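Local coordinates for lipase, class 3 (Penicillium roqueforti FM164, PDB 6L7N), which probably hydrolyses ester bonds of acylglycerols as a fungal class 3 lipase of the alpha/beta-hydrolase fold, at residues D123-I126 against K127-K130; S117-L120 against V121-D124. All coordinates share one frame; numbering follows the deposited sequence.

Interaction 1 of 2, residues D123-I126 against K127-K130; sequences DDII and KELK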
loop_
_atom_site.group_PDB
_atom_site.type_symbol
_atom_site.label_atom_id
_atom_site.label_comp_id
_atom_site.label_asym_id
_atom_site.label_seq_id
_atom_site.Cartn_x
_atom_site.Cartn_y
_atom_site.Cartn_z
ATOM N N ASP A 123 -12.892 -4.053 -12.303
ATOM C CA ASP A 123 -14.286 -4.474 -12.467
ATOM C C ASP A 123 -14.611 -5.679 -11.587
ATOM O O ASP A 123 -15.591 -5.677 -10.818
ATOM C CB ASP A 123 -14.549 -4.786 -13.939
ATOM C CG ASP A 123 -14.426 -3.559 -14.824
ATOM O OD1 ASP A 123 -13.967 -2.514 -14.328
ATOM O OD2 ASP A 123 -14.752 -3.653 -16.029
ATOM N N ASP A 124 -13.780 -6.715 -11.679
ATOM C CA ASP A 124 -14.016 -7.909 -10.874
ATOM C C ASP A 124 -13.837 -7.615 -9.394
ATOM O O ASP A 124 -14.577 -8.154 -8.561
ATOM C CB ASP A 124 -13.082 -9.042 -11.294
ATOM C CG ASP A 124 -13.623 -9.840 -12.470
ATOM O OD1 ASP A 124 -14.734 -9.531 -12.950
ATOM O OD2 ASP A 124 -12.926 -10.769 -12.915
ATOM N N ILE A 125 -12.867 -6.766 -9.031
ATOM C CA ILE A 125 -12.684 -6.510 -7.607
ATOM C C ILE A 125 -13.891 -5.776 -7.039
ATOM O O ILE A 125 -14.312 -6.041 -5.908
ATOM C CB ILE A 125 -11.362 -5.761 -7.347
ATOM C CG1 ILE A 125 -10.194 -6.743 -7.433
ATOM C CG2 ILE A 125 -11.371 -5.102 -5.965
ATOM C CD1 ILE A 125 -8.810 -6.083 -7.449
ATOM N N ILE A 126 -14.491 -4.873 -7.817
ATOM C CA ILE A 126 -15.682 -4.164 -7.350
ATOM C C ILE A 126 -16.830 -5.143 -7.120
ATOM O O ILE A 126 -17.509 -5.103 -6.083
ATOM C CB ILE A 126 -16.064 -3.049 -8.343
ATOM C CG1 ILE A 126 -15.003 -1.945 -8.309
ATOM C CG2 ILE A 126 -17.418 -2.459 -8.009
ATOM C CD1 ILE A 126 -15.222 -0.830 -9.329
ATOM N N LYS A 127 -17.050 -6.059 -8.071
ATOM C CA LYS A 127 -18.142 -7.023 -7.892
ATOM C C LYS A 127 -17.882 -7.945 -6.693
ATOM O O LYS A 127 -18.785 -8.210 -5.872
ATOM C CB LYS A 127 -18.336 -7.828 -9.177
ATOM C CG LYS A 127 -18.738 -6.991 -10.402
ATOM C CD LYS A 127 -18.875 -7.879 -11.633
ATOM C CE LYS A 127 -19.048 -7.060 -12.905
ATOM N NZ LYS A 127 -18.716 -7.877 -14.105
ATOM N N GLU A 128 -16.633 -8.404 -6.551
ATOM C CA GLU A 128 -16.265 -9.274 -5.436
ATOM C C GLU A 128 -16.433 -8.559 -4.100
ATOM O O GLU A 128 -16.921 -9.139 -3.119
ATOM C CB GLU A 128 -14.816 -9.744 -5.603
ATOM C CG GLU A 128 -14.556 -10.634 -6.817
ATOM C CD GLU A 128 -13.069 -10.908 -7.070
ATOM O OE1 GLU A 128 -12.753 -11.819 -7.877
ATOM O OE2 GLU A 128 -12.216 -10.213 -6.469
ATOM N N LEU A 129 -15.989 -7.308 -4.029
ATOM C CA LEU A 129 -16.129 -6.563 -2.792
ATOM C C LEU A 129 -17.594 -6.383 -2.441
ATOM O O LEU A 129 -17.966 -6.458 -1.268
ATOM C CB LEU A 129 -15.437 -5.211 -2.915
ATOM C CG LEU A 129 -13.928 -5.244 -2.724
ATOM C CD1 LEU A 129 -13.376 -3.844 -2.995
ATOM C CD2 LEU A 129 -13.587 -5.712 -1.313
ATOM N N LYS A 130 -18.442 -6.132 -3.438
ATOM C CA LYS A 130 -19.860 -5.998 -3.124
ATOM C C LYS A 130 -20.364 -7.261 -2.445
ATOM O O LYS A 130 -21.047 -7.199 -1.408
ATOM C CB LYS A 130 -20.670 -5.692 -4.385
ATOM C CG LYS A 130 -22.164 -5.527 -4.115
ATOM C CD LYS A 130 -22.914 -5.106 -5.361
ATOM C CE LYS A 130 -24.409 -4.972 -5.077
ATOM N NZ LYS A 130 -25.181 -4.818 -6.340
HETATM O O HOH W 1 -16.249 -7.659 -14.302
#

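Interaction 2 of 2, residues S117-L120 against V121-D124; sequences SWVL and VRDD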
loop_
_atom_site.group_PDB
_atom_site.type_symbol
_atom_site.label_atom_id
_atom_site.label_comp_id
_atom_site.label_asym_id
_atom_site.label_seq_id
_atom_site.Cartn_x
_atom_site.Cartn_y
_atom_site.Cartn_z
ATOM N N SER A 117 -2.640 -0.585 -13.771
ATOM C CA SER A 117 -2.689 -1.837 -13.020
ATOM C C SER A 117 -3.996 -1.952 -12.236
ATOM O O SER A 117 -4.563 -3.045 -12.120
ATOM C CB SER A 117 -1.480 -1.947 -12.090
ATOM O OG SER A 117 -0.270 -1.888 -12.831
ATOM N N TRP A 118 -4.490 -0.835 -11.694
ATOM C CA TRP A 118 -5.781 -0.884 -11.003
ATOM C C TRP A 118 -6.942 -1.102 -11.979
ATOM O O TRP A 118 -7.838 -1.913 -11.707
ATOM C CB TRP A 118 -6.005 0.382 -10.165
ATOM C CG TRP A 118 -7.427 0.582 -9.678
ATOM C CD1 TRP A 118 -8.218 1.679 -9.886
ATOM C CD2 TRP A 118 -8.222 -0.336 -8.893
ATOM N NE1 TRP A 118 -9.453 1.499 -9.289
ATOM C CE2 TRP A 118 -9.477 0.275 -8.673
ATOM C CE3 TRP A 118 -7.992 -1.606 -8.355
ATOM C CZ2 TRP A 118 -10.500 -0.349 -7.949
ATOM C CZ3 TRP A 118 -9.003 -2.216 -7.643
ATOM C CH2 TRP A 118 -10.236 -1.588 -7.440
ATOM N N VAL A 119 -6.958 -0.386 -13.110
ATOM C CA VAL A 119 -8.104 -0.521 -14.011
ATOM C C VAL A 119 -8.179 -1.941 -14.550
ATOM O O VAL A 119 -9.276 -2.442 -14.826
ATOM C CB VAL A 119 -8.071 0.500 -15.167
ATOM C CG1 VAL A 119 -8.404 1.891 -14.677
ATOM C CG2 VAL A 119 -6.759 0.473 -15.864
ATOM N N LEU A 120 -7.029 -2.624 -14.671
ATOM C CA LEU A 120 -7.025 -3.994 -15.187
ATOM C C LEU A 120 -7.811 -4.960 -14.301
ATOM O O LEU A 120 -8.431 -5.906 -14.810
ATOM C CB LEU A 120 -5.583 -4.478 -15.340
ATOM C CG LEU A 120 -5.384 -5.721 -16.204
ATOM C CD1 LEU A 120 -5.612 -5.370 -17.665
ATOM C CD2 LEU A 120 -4.001 -6.316 -15.987
ATOM N N VAL A 121 -7.792 -4.756 -12.982
ATOM C CA VAL A 121 -8.442 -5.668 -12.034
ATOM C C VAL A 121 -9.727 -5.092 -11.443
ATOM O O VAL A 121 -10.480 -5.830 -10.765
ATOM C CB VAL A 121 -7.479 -6.073 -10.895
ATOM C CG1 VAL A 121 -6.407 -6.995 -11.412
ATOM C CG2 VAL A 121 -6.856 -4.840 -10.239
ATOM N N ARG A 122 -10.022 -3.820 -11.727
ATOM C CA ARG A 122 -11.047 -3.068 -11.014
ATOM C C ARG A 122 -12.430 -3.715 -11.096
ATOM O O ARG A 122 -13.119 -3.838 -10.078
ATOM C CB ARG A 122 -11.068 -1.644 -11.580
ATOM C CG ARG A 122 -12.295 -0.834 -11.266
ATOM C CD ARG A 122 -12.035 0.631 -11.536
ATOM N NE ARG A 122 -11.959 0.931 -12.959
ATOM C CZ ARG A 122 -12.040 2.160 -13.452
ATOM N NH1 ARG A 122 -12.196 3.187 -12.633
ATOM N NH2 ARG A 122 -11.970 2.364 -14.760
ATOM N N ASP A 123 -12.892 -4.053 -12.303
ATOM C CA ASP A 123 -14.286 -4.474 -12.467
ATOM C C ASP A 123 -14.611 -5.679 -11.587
ATOM O O ASP A 123 -15.591 -5.677 -10.818
ATOM C CB ASP A 123 -14.549 -4.786 -13.939
ATOM C CG ASP A 123 -14.426 -3.559 -14.824
ATOM O OD1 ASP A 123 -13.967 -2.514 -14.328
ATOM O OD2 ASP A 123 -14.752 -3.653 -16.029
ATOM N N ASP A 124 -13.780 -6.715 -11.679
ATOM C CA ASP A 124 -14.016 -7.909 -10.874
ATOM C C ASP A 124 -13.837 -7.615 -9.394
ATOM O O ASP A 124 -14.577 -8.154 -8.561
ATOM C CB ASP A 124 -13.082 -9.042 -11.294
ATOM C CG ASP A 124 -13.623 -9.840 -12.470
ATOM O OD1 ASP A 124 -14.734 -9.531 -12.950
ATOM O OD2 ASP A 124 -12.926 -10.769 -12.915
HETATM O O HOH W 2 -11.161 -4.462 -14.705
HETATM O O HOH W 3 -11.880 -0.952 -15.195
HETATM O O HOH W 4 -11.467 -7.057 -13.787
#

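Interaction 1 of 2, residues D123-I126 against K127-K130
Ile-125 and Leu-129 meet one helical turn apart because their first torsions set them side by side, pointing the same way. The methyl CG2 of Ile-125 stands opposite that residue's own backbone N (chi1 -77°, measured to CG1), while Leu-129 turns CG away from its carbonyl carbon (chi1 -80°). Ile-125 CG2 thus lies 3.8 Å from Leu-129 CD1, a purely apolar contact of branched side chains that suits a buried helix face. Both residues press on the central sheet, Ile-125 on Leu-80 and Phe-82 and Leu-129 on Val-78 and Leu-80.

Glu-128 flanks this face. Its extended chain runs past the Asp-124 carbonyl oxygen, with Glu-128 CG 3.0 Å from Asp-124 O, and the carboxylate ends beside Ile-125, Glu-128 OE2 being 4.1 Å from Ile-125 CG1. The side chain also touches Tyr-55 and Ile-69 of the sheet.

On the exposed side, Lys-127 also runs out extended, its CG passing Asp-123 O. Lys-127 NZ stops 4.5 Å from Asp-124 OD1, too far for a salt bridge, and a water fills the interval. That water donates to Asp-124 OD1 at 2.8 Å and accepts from Lys-127 NZ.

Four consecutive i to i+4 backbone bonds carry the turn, Leu-129 N to Ile-125 O being the shortest at 2.8 Å. The chemistry is that of an amphipathic helix: aliphatic branches fasten it to the sheet, and the water-mediated, opposite-charge pairing probably adds a modest, solvent-screened attraction on the outer face.

Interaction 2 of 2, residues S117-L120 against V121-D124
Arg-122 lies across Trp-118: Arg-122 CB sits over the indole face, 3.9 Å from the centroid of the Trp-118 six-membered ring and 16° off its normal, a CH-pi contact. Arg-122 CG moves out past the rim, 3.8 Å from Trp-118 CZ2, and Arg-122 CD comes 3.5 Å from Trp-118 NE1. There the chain bends (chi3 72°), turning the guanidinium 64° from the indole plane. Arg-122 NE donates to a water 2.9 Å away, which donates to Val-119 O and Asp-123 OD1; Val-119 CG1 lies over one guanidinium face, 3.6 Å from Arg-122 NH2. NH1 makes a salt bridge with Asp-159, whose OD2 also accepts from Trp-118 NE1.

Val-121 N makes a bent i to i+3 bond to Trp-118 O (3.1 Å) from well above the carbonyl plane, and a second water, donating to Val-119 O and accepting from Asp-123 N, stands where the i to i+4 bond would be. With an alanine in place of Trp-118, the arginine methylenes would probably lose their flat support and Asp-159 one of its donors.

A broad aromatic with one N-H suits this seam: Trp-118 packs on Ala-156 and Leu-160, joining helix 112-135 to helix 148-161.

Both contacts lie on helix 112-135, interaction 2 first along the chain and interaction 1 following; they overlap at Asp-123 and Asp-124, and their centres are about 9 Å apart. Ile-125 CD1 touches Trp-118 CZ3 at 3.9 Å, so the apolar faces of the two run into one another. The neighbours change along the way: 117-124 borders helix 148-161, whereas 127-130 and the preceding turn settle on strands 52-57, 66-72 and 77-83 of the mixed sheet. The hydrated, irregular turn of interaction 2 gives way to regular helix in interaction 1. One helix thereby ties the edge of the alpha/beta-hydrolase sheet to the helix after the probable nucleophile elbow.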